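Ethylbenzene dehydrogenase alpha-subunit (Aromatoleum aromaticum, PDB 2IVF) is the molybdenum-bearing subunit of a molybdopterin oxidoreductase, holding two pterin guanine dinucleotide cofactors and an iron-sulfur cluster. Local coordinates at residues A478-Y490 with E660-T672. Residues are numbered along the deposited sequence; the frame is centred on the assembly and turned at random.
Sequences AFAWAYSDDNMVY and EMTTPCSGNPFFT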
ATOM      1  N   ALA A 478      16.443  12.958  -9.708  1.00 23.76           N
ATOM      2  CA  ALA A 478      16.862  12.010  -8.655  1.00 23.18           C
ATOM      3  C   ALA A 478      15.764  11.626  -7.671  1.00 22.55           C
ATOM      4  O   ALA A 478      15.933  10.708  -6.952  1.00 23.18           O
ATOM      5  CB  ALA A 478      18.105  12.537  -7.905  1.00 23.59           C
ATOM      6  N   PHE A 479      14.678  12.391  -7.602  1.00 22.50           N
ATOM      7  CA  PHE A 479      13.638  12.251  -6.622  1.00 22.89           C
ATOM      8  C   PHE A 479      12.520  13.244  -6.959  1.00 23.77           C
ATOM      9  O   PHE A 479      12.596  13.945  -7.966  1.00 25.08           O
ATOM     10  CB  PHE A 479      14.146  12.400  -5.173  1.00 23.02           C
ATOM     11  CG  PHE A 479      15.202  13.468  -4.970  1.00 21.51           C
ATOM     12  CD1 PHE A 479      14.905  14.825  -5.062  1.00 21.72           C
ATOM     13  CD2 PHE A 479      16.491  13.103  -4.607  1.00 24.85           C
ATOM     14  CE1 PHE A 479      15.885  15.772  -4.826  1.00 23.41           C
ATOM     15  CE2 PHE A 479      17.464  14.048  -4.363  1.00 22.74           C
ATOM     16  CZ  PHE A 479      17.171  15.377  -4.488  1.00 23.78           C
ATOM     17  N   ALA A 480      11.481  13.301  -6.125  1.00 24.50           N
ATOM     18  CA  ALA A 480      10.354  14.175  -6.348  1.00 24.17           C
ATOM     19  C   ALA A 480      10.108  15.000  -5.093  1.00 24.45           C
ATOM     20  O   ALA A 480       9.169  14.748  -4.356  1.00 24.94           O
ATOM     21  CB  ALA A 480       9.145  13.370  -6.683  1.00 24.24           C
ATOM     22  N   TRP A 481      10.930  16.017  -4.884  1.00 25.30           N
ATOM     23  CA  TRP A 481      10.916  16.756  -3.636  1.00 26.29           C
ATOM     24  C   TRP A 481      10.747  18.251  -3.876  1.00 26.54           C
ATOM     25  O   TRP A 481      11.104  19.049  -3.049  1.00 25.92           O
ATOM     26  CB  TRP A 481      12.235  16.447  -2.945  1.00 28.79           C
ATOM     27  CG  TRP A 481      12.233  16.533  -1.482  1.00 30.78           C
ATOM     28  CD1 TRP A 481      13.180  17.127  -0.702  1.00 34.73           C
ATOM     29  CD2 TRP A 481      11.268  15.985  -0.590  1.00 33.69           C
ATOM     30  NE1 TRP A 481      12.855  16.991   0.624  1.00 35.92           N
ATOM     31  CE2 TRP A 481      11.682  16.293   0.714  1.00 34.63           C
ATOM     32  CE3 TRP A 481      10.095  15.264  -0.764  1.00 33.70           C
ATOM     33  CZ2 TRP A 481      10.965  15.924   1.812  1.00 34.14           C
ATOM     34  CZ3 TRP A 481       9.387  14.880   0.345  1.00 33.23           C
ATOM     35  CH2 TRP A 481       9.820  15.208   1.612  1.00 35.14           C
ATOM     36  N   ALA A 482      10.283  18.622  -5.059  1.00 26.24           N
ATOM     37  CA  ALA A 482       9.867  19.986  -5.356  1.00 26.67           C
ATOM     38  C   ALA A 482       8.353  20.047  -5.157  1.00 28.24           C
ATOM     39  O   ALA A 482       7.619  19.241  -5.703  1.00 27.05           O
ATOM     40  CB  ALA A 482      10.233  20.347  -6.773  1.00 25.43           C
ATOM     41  N   TYR A 483       7.877  20.994  -4.363  1.00 28.08           N
ATOM     42  CA  TYR A 483       6.437  21.156  -4.219  1.00 30.42           C
ATOM     43  C   TYR A 483       6.091  22.526  -3.676  1.00 30.55           C
ATOM     44  O   TYR A 483       6.951  23.170  -3.089  1.00 28.58           O
ATOM     45  CB  TYR A 483       5.876  20.092  -3.280  1.00 32.74           C
ATOM     46  CG  TYR A 483       6.615  19.897  -1.962  1.00 34.88           C
ATOM     47  CD1 TYR A 483       6.313  20.659  -0.826  1.00 37.39           C
ATOM     48  CD2 TYR A 483       7.588  18.895  -1.845  1.00 35.88           C
ATOM     49  CE1 TYR A 483       7.007  20.442   0.402  1.00 36.62           C
ATOM     50  CE2 TYR A 483       8.271  18.665  -0.648  1.00 36.98           C
ATOM     51  CZ  TYR A 483       7.997  19.441   0.468  1.00 37.59           C
ATOM     52  OH  TYR A 483       8.714  19.131   1.603  1.00 39.10           O
ATOM     53  N   SER A 484       4.851  22.953  -3.886  1.00 30.81           N
ATOM     54  CA  SER A 484       4.379  24.185  -3.299  1.00 31.39           C
ATOM     55  C   SER A 484       3.653  23.816  -2.053  1.00 30.71           C
ATOM     56  O   SER A 484       2.674  23.079  -2.114  1.00 31.80           O
ATOM     57  CB  SER A 484       3.363  24.861  -4.183  1.00 31.61           C
ATOM     58  OG  SER A 484       2.955  26.068  -3.566  1.00 35.21           O
ATOM     59  N   ASP A 485       4.063  24.381  -0.944  1.00 31.16           N
ATOM     60  CA  ASP A 485       3.329  24.235   0.278  1.00 30.18           C
ATOM     61  C   ASP A 485       2.801  25.604   0.718  1.00 29.20           C
ATOM     62  O   ASP A 485       2.419  25.779   1.855  1.00 26.88           O
ATOM     63  CB  ASP A 485       4.211  23.567   1.333  1.00 32.15           C
ATOM     64  CG  ASP A 485       5.397  24.414   1.742  1.00 35.37           C
ATOM     65  OD1 ASP A 485       5.606  25.517   1.173  1.00 36.90           O
ATOM     66  OD2 ASP A 485       6.131  23.942   2.644  1.00 39.13           O
ATOM     67  N   ASP A 486       2.709  26.544  -0.226  1.00 28.61           N
ATOM     68  CA  ASP A 486       2.247  27.903   0.066  1.00 28.06           C
ATOM     69  C   ASP A 486       0.882  27.903   0.758  1.00 27.18           C
ATOM     70  O   ASP A 486       0.632  28.685   1.703  1.00 26.66           O
ATOM     71  CB  ASP A 486       2.187  28.744  -1.221  1.00 28.69           C
ATOM     72  CG  ASP A 486       3.559  28.963  -1.844  1.00 29.42           C
ATOM     73  OD1 ASP A 486       4.338  27.998  -1.876  1.00 37.45           O
ATOM     74  OD2 ASP A 486       3.862  30.068  -2.313  1.00 29.42           O
ATOM     75  N   ASN A 487       0.012  27.006   0.300  1.00 26.60           N
ATOM     76  CA  ASN A 487      -1.364  26.948   0.823  1.00 26.83           C
ATOM     77  C   ASN A 487      -1.376  26.695   2.327  1.00 26.48           C
ATOM     78  O   ASN A 487      -2.169  27.279   3.041  1.00 27.12           O
ATOM     79  CB  ASN A 487      -2.236  25.923   0.077  1.00 25.72           C
ATOM     80  CG  ASN A 487      -1.665  24.528   0.089  1.00 27.69           C
ATOM     81  OD1 ASN A 487      -0.498  24.329  -0.220  1.00 32.58           O
ATOM     82  ND2 ASN A 487      -2.473  23.551   0.478  1.00 27.85           N
ATOM     83  N   MET A 488      -0.440  25.874   2.792  1.00 26.39           N
ATOM     84  CA  MET A 488      -0.305  25.584   4.208  1.00 27.32           C
ATOM     85  C   MET A 488       0.471  26.650   4.945  1.00 26.80           C
ATOM     86  O   MET A 488       0.028  27.113   6.026  1.00 27.82           O
ATOM     87  CB  MET A 488       0.365  24.237   4.388  1.00 26.12           C
ATOM     88  CG  MET A 488      -0.537  23.134   4.037  1.00 28.65           C
ATOM     89  SD  MET A 488       0.301  21.571   4.193  1.00 29.24           S
ATOM     90  CE  MET A 488       0.964  21.327   2.548  1.00 32.73           C
ATOM     91  N   VAL A 489       1.610  27.093   4.408  1.00 26.34           N
ATOM     92  CA  VAL A 489       2.416  28.022   5.226  1.00 27.48           C
ATOM     93  C   VAL A 489       1.819  29.411   5.309  1.00 26.74           C
ATOM     94  O   VAL A 489       1.916  30.018   6.348  1.00 27.20           O
ATOM     95  CB  VAL A 489       3.920  28.056   4.873  1.00 27.85           C
ATOM     96  CG1 VAL A 489       4.467  26.620   4.709  1.00 31.60           C
ATOM     97  CG2 VAL A 489       4.144  28.861   3.641  1.00 32.43           C
ATOM     98  N   TYR A 490       1.184  29.937   4.268  1.00 26.48           N
ATOM     99  CA  TYR A 490       0.498  31.247   4.413  1.00 26.07           C
ATOM    100  C   TYR A 490      -0.733  31.156   5.315  1.00 25.34           C
ATOM    101  O   TYR A 490      -1.003  32.062   6.139  1.00 25.34           O
ATOM    102  CB  TYR A 490       0.096  31.847   3.064  1.00 26.79           C
ATOM    103  CG  TYR A 490       1.246  32.368   2.252  1.00 26.80           C
ATOM    104  CD1 TYR A 490       1.689  33.674   2.403  1.00 27.86           C
ATOM    105  CD2 TYR A 490       1.877  31.572   1.318  1.00 27.23           C
ATOM    106  CE1 TYR A 490       2.750  34.155   1.649  1.00 29.71           C
ATOM    107  CE2 TYR A 490       2.936  32.026   0.588  1.00 27.32           C
ATOM    108  CZ  TYR A 490       3.361  33.307   0.734  1.00 28.18           C
ATOM    109  OH  TYR A 490       4.422  33.785   0.002  1.00 29.09           O
ATOM    110  N   GLU A 660     -11.202  19.493   1.692  1.00 21.86           N
ATOM    111  CA  GLU A 660      -9.744  19.547   1.694  1.00 23.34           C
ATOM    112  C   GLU A 660      -9.203  19.605   0.290  1.00 23.76           C
ATOM    113  O   GLU A 660      -9.939  19.566  -0.693  1.00 21.81           O
ATOM    114  CB  GLU A 660      -9.181  18.300   2.417  1.00 22.92           C
ATOM    115  CG  GLU A 660      -8.752  18.523   3.854  1.00 25.15           C
ATOM    116  CD  GLU A 660      -7.500  19.380   3.955  1.00 27.60           C
ATOM    117  OE1 GLU A 660      -6.937  19.725   2.893  1.00 25.57           O
ATOM    118  OE2 GLU A 660      -7.083  19.708   5.081  1.00 28.22           O
ATOM    119  N   MET A 661      -7.881  19.721   0.206  1.00 24.32           N
ATOM    120  CA  MET A 661      -7.206  19.653  -1.060  1.00 26.36           C
ATOM    121  C   MET A 661      -5.977  18.812  -0.832  1.00 24.81           C
ATOM    122  O   MET A 661      -5.360  18.938   0.226  1.00 23.61           O
ATOM    123  CB  MET A 661      -6.757  21.034  -1.426  1.00 25.60           C
ATOM    124  CG  MET A 661      -6.225  21.194  -2.772  1.00 28.38           C
ATOM    125  SD  MET A 661      -6.159  22.987  -3.075  1.00 35.98           S
ATOM    126  CE  MET A 661      -5.015  23.460  -1.825  1.00 18.42           C
ATOM    127  N   THR A 662      -5.614  17.978  -1.802  1.00 24.54           N
ATOM    128  CA  THR A 662      -4.407  17.176  -1.661  1.00 25.36           C
ATOM    129  C   THR A 662      -3.149  18.067  -1.715  1.00 25.68           C
ATOM    130  O   THR A 662      -3.231  19.257  -1.957  1.00 27.56           O
ATOM    131  CB  THR A 662      -4.358  16.131  -2.729  1.00 25.76           C
ATOM    132  OG1 THR A 662      -4.433  16.776  -3.998  1.00 27.59           O
ATOM    133  CG2 THR A 662      -5.538  15.182  -2.579  1.00 26.66           C
ATOM    134  N   THR A 663      -2.004  17.496  -1.364  1.00 26.67           N
ATOM    135  CA  THR A 663      -0.757  18.241  -1.288  1.00 26.25           C
ATOM    136  C   THR A 663       0.232  17.564  -2.195  1.00 24.71           C
ATOM    137  O   THR A 663       1.048  16.753  -1.750  1.00 26.33           O
ATOM    138  CB  THR A 663      -0.190  18.256   0.142  1.00 28.00           C
ATOM    139  OG1 THR A 663       0.026  16.905   0.598  1.00 28.48           O
ATOM    140  CG2 THR A 663      -1.175  18.955   1.075  1.00 27.04           C
ATOM    141  N   PRO A 664       0.155  17.866  -3.482  1.00 25.08           N
ATOM    142  CA  PRO A 664       1.012  17.173  -4.462  1.00 23.91           C
ATOM    143  C   PRO A 664       2.461  17.720  -4.490  1.00 25.12           C
ATOM    144  O   PRO A 664       2.758  18.865  -4.043  1.00 25.14           O
ATOM    145  CB  PRO A 664       0.326  17.513  -5.786  1.00 25.57           C
ATOM    146  CG  PRO A 664      -0.212  18.863  -5.541  1.00 23.78           C
ATOM    147  CD  PRO A 664      -0.689  18.864  -4.141  1.00 24.10           C
ATOM    148  N   CYS A 665       3.348  16.939  -5.089  1.00 24.30           N
ATOM    149  CA  CYS A 665       4.649  17.414  -5.438  1.00 23.67           C
ATOM    150  C   CYS A 665       4.810  17.209  -6.946  1.00 23.50           C
ATOM    151  O   CYS A 665       3.834  16.936  -7.670  1.00 23.61           O
ATOM    152  CB  CYS A 665       5.677  16.630  -4.656  1.00 23.82           C
ATOM    153  SG  CYS A 665       5.673  14.863  -5.048  1.00 25.07           S
ATOM    154  N   SER A 666       6.037  17.367  -7.434  1.00 23.32           N
ATOM    155  CA  SER A 666       6.334  17.195  -8.850  1.00 22.69           C
ATOM    156  C   SER A 666       5.852  15.873  -9.461  1.00 22.87           C
ATOM    157  O   SER A 666       5.487  15.853 -10.644  1.00 23.32           O
ATOM    158  CB  SER A 666       7.848  17.351  -9.083  1.00 22.45           C
ATOM    159  OG  SER A 666       8.576  16.393  -8.352  1.00 24.56           O
ATOM    160  N   GLY A 667       5.859  14.798  -8.667  1.00 21.03           N
ATOM    161  CA  GLY A 667       5.632  13.454  -9.180  1.00 22.40           C
ATOM    162  C   GLY A 667       4.296  13.323  -9.875  1.00 22.76           C
ATOM    163  O   GLY A 667       4.244  12.929 -11.027  1.00 22.12           O
ATOM    164  N   ASN A 668       3.221  13.682  -9.155  1.00 23.40           N
ATOM    165  CA  ASN A 668       1.867  13.689  -9.681  1.00 22.47           C
ATOM    166  C   ASN A 668       1.412  15.130  -9.471  1.00 22.25           C
ATOM    167  O   ASN A 668       0.839  15.441  -8.440  1.00 21.73           O
ATOM    168  CB  ASN A 668       0.938  12.761  -8.916  1.00 22.42           C
ATOM    169  CG  ASN A 668       1.132  11.300  -9.210  1.00 25.00           C
ATOM    170  OD1 ASN A 668       2.129  10.850  -9.812  1.00 23.46           O
ATOM    171  ND2 ASN A 668       0.125  10.522  -8.807  1.00 24.73           N
ATOM    172  N   PRO A 669       1.751  16.010 -10.411  1.00 23.05           N
ATOM    173  CA  PRO A 669       1.751  17.457 -10.184  1.00 23.55           C
ATOM    174  C   PRO A 669       0.402  18.173 -10.390  1.00 23.16           C
ATOM    175  O   PRO A 669       0.279  19.133 -11.178  1.00 22.55           O
ATOM    176  CB  PRO A 669       2.801  17.942 -11.163  1.00 23.87           C
ATOM    177  CG  PRO A 669       2.659  16.987 -12.335  1.00 24.03           C
ATOM    178  CD  PRO A 669       2.202  15.669 -11.794  1.00 23.97           C
ATOM    179  N   PHE A 670      -0.574  17.765  -9.587  1.00 23.23           N
ATOM    180  CA  PHE A 670      -1.942  18.286  -9.679  1.00 22.86           C
ATOM    181  C   PHE A 670      -2.539  18.252  -8.311  1.00 23.67           C
ATOM    182  O   PHE A 670      -2.316  17.274  -7.544  1.00 23.24           O
ATOM    183  CB  PHE A 670      -2.838  17.462 -10.655  1.00 23.38           C
ATOM    184  CG  PHE A 670      -2.438  16.022 -10.809  1.00 22.94           C
ATOM    185  CD1 PHE A 670      -2.932  15.039  -9.963  1.00 25.81           C
ATOM    186  CD2 PHE A 670      -1.597  15.639 -11.839  1.00 22.94           C
ATOM    187  CE1 PHE A 670      -2.542  13.714 -10.104  1.00 24.19           C
ATOM    188  CE2 PHE A 670      -1.185  14.329 -11.998  1.00 25.65           C
ATOM    189  CZ  PHE A 670      -1.688  13.340 -11.148  1.00 24.55           C
ATOM    190  N   PHE A 671      -3.286  19.314  -7.984  1.00 22.63           N
ATOM    191  CA  PHE A 671      -4.041  19.370  -6.734  1.00 23.12           C
ATOM    192  C   PHE A 671      -5.415  18.804  -6.962  1.00 23.04           C
ATOM    193  O   PHE A 671      -6.028  19.025  -8.015  1.00 21.41           O
ATOM    194  CB  PHE A 671      -4.244  20.821  -6.323  1.00 24.01           C
ATOM    195  CG  PHE A 671      -3.066  21.437  -5.690  1.00 22.79           C
ATOM    196  CD1 PHE A 671      -2.010  21.899  -6.449  1.00 23.39           C
ATOM    197  CD2 PHE A 671      -3.002  21.552  -4.315  1.00 27.27           C
ATOM    198  CE1 PHE A 671      -0.906  22.495  -5.845  1.00 24.37           C
ATOM    199  CE2 PHE A 671      -1.908  22.147  -3.701  1.00 25.49           C
ATOM    200  CZ  PHE A 671      -0.864  22.617  -4.482  1.00 25.90           C
ATOM    201  N   THR A 672      -5.940  18.137  -5.954  1.00 23.11           N
ATOM    202  CA  THR A 672      -7.258  17.453  -6.108  1.00 23.45           C
ATOM    203  C   THR A 672      -8.134  17.857  -4.950  1.00 23.61           C
ATOM    204  O   THR A 672      -7.688  18.002  -3.793  1.00 23.95           O
ATOM    205  CB  THR A 672      -7.066  15.922  -6.213  1.00 23.18           C
ATOM    206  OG1 THR A 672      -6.355  15.620  -7.421  1.00 25.59           O
ATOM    207  CG2 THR A 672      -8.389  15.144  -6.214  1.00 22.01           C
TER
HETATM  208  O   HOH W   1       1.910  20.514  -2.196  1.00 32.65           O
HETATM  209  O   HOH W   2       3.279  21.124  -5.213  1.00 36.05           O
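Pro664 O is gripped by two waters, each 2.6 Å away; the one that accepts from Ser484 N (2.8 Å) donates to it, and the other lies between Pro664 O and Ser484 O, so the two loop segments are bridged through solvent. Beside it the backbones meet directly: Ser666 N donates to Ala482 O over 3.0 Å, nearly in line with the carbonyl bond but bent at the hydrogen (143°). Between these bridges Cys665 CB packs against Tyr483 CB at 3.7 Å, while the phenol ring leads away and lays CE2 over one face of the Trp481 indole, offset toward its rim; the Trp481 side chain lies about 6 Å from the molybdenum atom. Ser666 OG reaches Ala480 CB at 3.5 Å but spends its hydrogen bond on Tyr239 O. Farther along, Met488 and Thr663 cross at about a right angle, CE 3.5 Å from CG2. Met661 and Asn487 approach from opposite directions; Met661, with CG anti to the backbone N (chi1 -171°) and a bend at chi3, brings CE 3.4 Å from ND2. The contact joins the loop into helix 486-493, and its first turn, to strand 659-661 and its connection to antiparallel strand 670-676; helices 197-210 and 736-749 pack against Met488 and Met661, respectively.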